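Local coordinates for response regulator receiver domain protein (CheY) (Rhodospirillum rubrum, PDB 3HEB) that probably acts as a CheY-like response regulator receiver domain that accepts a phosphoryl group on an aspartate in two-component signalling, at residues R54-G58 and R59-V63. Numbering follows the deposited sequence.
Sequences RVSAG and RAQLV
R59 folds its side chain back over the backbone of V55 and S56. CG lies anti to the carbonyl carbon (chi1 -79°), and the chain runs extended from CG to NE, which carries the guanidinium across to V55. V55 O sits over one face of that flat group, close to NE. R59 NE is 3.0 Å from V55 O, but the angle is too poor for a hydrogen bond. CD of R59 packs 3.5 Å from S56 CA. The backbone turn is closed by R59 N, which donates to S56 O at 2.9 Å. This is a type II beta turn from S56 to R59, with G58 at its third position, where the backbone angles would push any side chain into A57 O, so glycine fits. It leads into strand 61-65, the central strand of the five-stranded parallel sheet of the receiver fold. S56 OG and Q61 NE2 lie 3.6 Å apart, too far to be called hydrogen-bonded. Q61 NE2 makes a weak hydrogen bond to S90 OG. S56 OG is instead hydrogen-bonded to L46 O, and R59 NH1 to Y45 O, both on helix 39-47. Without the long chain of R59, as with an alanine here, the V55-S56 backbone would probably lose its cover and Y45 O this donor.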
ATOM      1  N   ARG A  54       5.149 -12.997  18.799  1.00 23.98           N
ATOM      2  CA  ARG A  54       4.253 -14.134  18.679  1.00 24.68           C
ATOM      3  C   ARG A  54       2.795 -13.796  18.928  1.00 23.71           C
ATOM      4  O   ARG A  54       1.907 -14.465  18.416  1.00 25.71           O
ATOM      5  CB  ARG A  54       4.731 -15.270  19.583  1.00 25.33           C
ATOM      6  CG  ARG A  54       5.880 -16.035  18.937  1.00 29.52           C
ATOM      7  CD  ARG A  54       6.427 -17.131  19.816  1.00 34.61           C
ATOM      8  NE  ARG A  54       7.087 -16.585  20.993  1.00 38.85           N
ATOM      9  CZ  ARG A  54       7.888 -17.282  21.788  1.00 40.17           C
ATOM     10  NH1 ARG A  54       8.131 -18.562  21.530  1.00 41.12           N
ATOM     11  NH2 ARG A  54       8.454 -16.697  22.838  1.00 41.24           N
ATOM     12  N   VAL A  55       2.545 -12.751  19.702  1.00 23.88           N
ATOM     13  CA  VAL A  55       1.178 -12.322  19.968  1.00 23.33           C
ATOM     14  C   VAL A  55       0.503 -11.914  18.662  1.00 23.36           C
ATOM     15  O   VAL A  55      -0.716 -12.014  18.529  1.00 25.05           O
ATOM     16  CB  VAL A  55       1.146 -11.112  20.914  1.00 23.17           C
ATOM     17  CG1 VAL A  55       1.397 -11.558  22.344  1.00 23.23           C
ATOM     18  CG2 VAL A  55       2.200 -10.104  20.482  1.00 22.76           C
ATOM     19  N   SER A  56       1.307 -11.462  17.703  1.00 22.78           N
ATOM     20  CA  SER A  56       0.808 -11.024  16.404  1.00 21.63           C
ATOM     21  C   SER A  56       0.614 -12.144  15.382  1.00 20.29           C
ATOM     22  O   SER A  56      -0.047 -11.937  14.362  1.00 18.53           O
ATOM     23  CB  SER A  56       1.746  -9.965  15.800  1.00 22.57           C
ATOM     24  OG  SER A  56       1.605  -8.702  16.433  1.00 22.51           O
ATOM     25  N   ALA A  57       1.198 -13.314  15.645  1.00 17.63           N
ATOM     26  CA  ALA A  57       1.088 -14.465  14.749  1.00 16.08           C
ATOM     27  C   ALA A  57      -0.346 -14.796  14.332  1.00 16.64           C
ATOM     28  O   ALA A  57      -1.213 -15.083  15.170  1.00 16.45           O
ATOM     29  CB  ALA A  57       1.718 -15.678  15.402  1.00 16.52           C
ATOM     30  N   GLY A  58      -0.599 -14.763  13.029  1.00 17.38           N
ATOM     31  CA  GLY A  58      -1.929 -15.073  12.529  1.00 16.95           C
ATOM     32  C   GLY A  58      -2.928 -13.932  12.606  1.00 17.55           C
ATOM     33  O   GLY A  58      -4.107 -14.107  12.287  1.00 18.88           O
ATOM     34  N   ARG A  59      -2.474 -12.762  13.037  1.00 16.01           N
ATOM     35  CA  ARG A  59      -3.361 -11.614  13.127  1.00 16.11           C
ATOM     36  C   ARG A  59      -3.505 -10.913  11.784  1.00 15.42           C
ATOM     37  O   ARG A  59      -2.572 -10.874  10.969  1.00 13.99           O
ATOM     38  CB  ARG A  59      -2.845 -10.595  14.137  1.00 18.21           C
ATOM     39  CG  ARG A  59      -3.107 -10.914  15.591  1.00 21.20           C
ATOM     40  CD  ARG A  59      -2.490  -9.815  16.456  1.00 23.61           C
ATOM     41  NE  ARG A  59      -2.832  -9.935  17.868  1.00 24.99           N
ATOM     42  CZ  ARG A  59      -2.313  -9.170  18.825  1.00 26.83           C
ATOM     43  NH1 ARG A  59      -1.419  -8.229  18.519  1.00 23.99           N
ATOM     44  NH2 ARG A  59      -2.698  -9.339  20.087  1.00 24.18           N
ATOM     45  N   ALA A  60      -4.688 -10.357  11.565  1.00 12.21           N
ATOM     46  CA  ALA A  60      -4.971  -9.621  10.351  1.00 14.45           C
ATOM     47  C   ALA A  60      -5.144  -8.202  10.853  1.00 13.58           C
ATOM     48  O   ALA A  60      -6.177  -7.871  11.427  1.00 15.29           O
ATOM     49  CB  ALA A  60      -6.256 -10.131   9.700  1.00  9.52           C
ATOM     50  N   GLN A  61      -4.133  -7.367  10.642  1.00 14.85           N
ATOM     51  CA  GLN A  61      -4.172  -5.991  11.127  1.00 15.53           C
ATOM     52  C   GLN A  61      -3.509  -4.984  10.193  1.00 15.37           C
ATOM     53  O   GLN A  61      -2.524  -5.289   9.533  1.00 14.22           O
ATOM     54  CB  GLN A  61      -3.478  -5.941  12.487  1.00 17.39           C
ATOM     55  CG  GLN A  61      -2.134  -6.652  12.445  1.00 20.48           C
ATOM     56  CD  GLN A  61      -1.463  -6.758  13.785  1.00 20.46           C
ATOM     57  OE1 GLN A  61      -2.097  -6.602  14.821  1.00 23.11           O
ATOM     58  NE2 GLN A  61      -0.163  -7.048  13.770  1.00 18.94           N
ATOM     59  N   LEU A  62      -4.070  -3.780  10.146  1.00 17.78           N
ATOM     60  CA  LEU A  62      -3.522  -2.694   9.338  1.00 17.90           C
ATOM     61  C   LEU A  62      -3.025  -1.693  10.377  1.00 18.64           C
ATOM     62  O   LEU A  62      -3.702  -1.448  11.374  1.00 16.43           O
ATOM     63  CB  LEU A  62      -4.607  -2.030   8.476  1.00 17.97           C
ATOM     64  CG  LEU A  62      -4.156  -0.717   7.807  1.00 19.50           C
ATOM     65  CD1 LEU A  62      -3.749  -0.985   6.367  1.00 20.62           C
ATOM     66  CD2 LEU A  62      -5.266   0.289   7.828  1.00 18.21           C
ATOM     67  N   VAL A  63      -1.848  -1.116  10.157  1.00 18.89           N
ATOM     68  CA  VAL A  63      -1.331  -0.157  11.116  1.00 19.60           C
ATOM     69  C   VAL A  63      -1.135   1.246  10.563  1.00 18.84           C
ATOM     70  O   VAL A  63      -0.487   1.443   9.528  1.00 17.72           O
ATOM     71  CB  VAL A  63       0.004  -0.639  11.722  1.00 19.40           C
ATOM     72  CG1 VAL A  63      -0.190  -1.987  12.401  1.00 21.12           C
ATOM     73  CG2 VAL A  63       1.044  -0.759  10.650  1.00 24.01           C
TER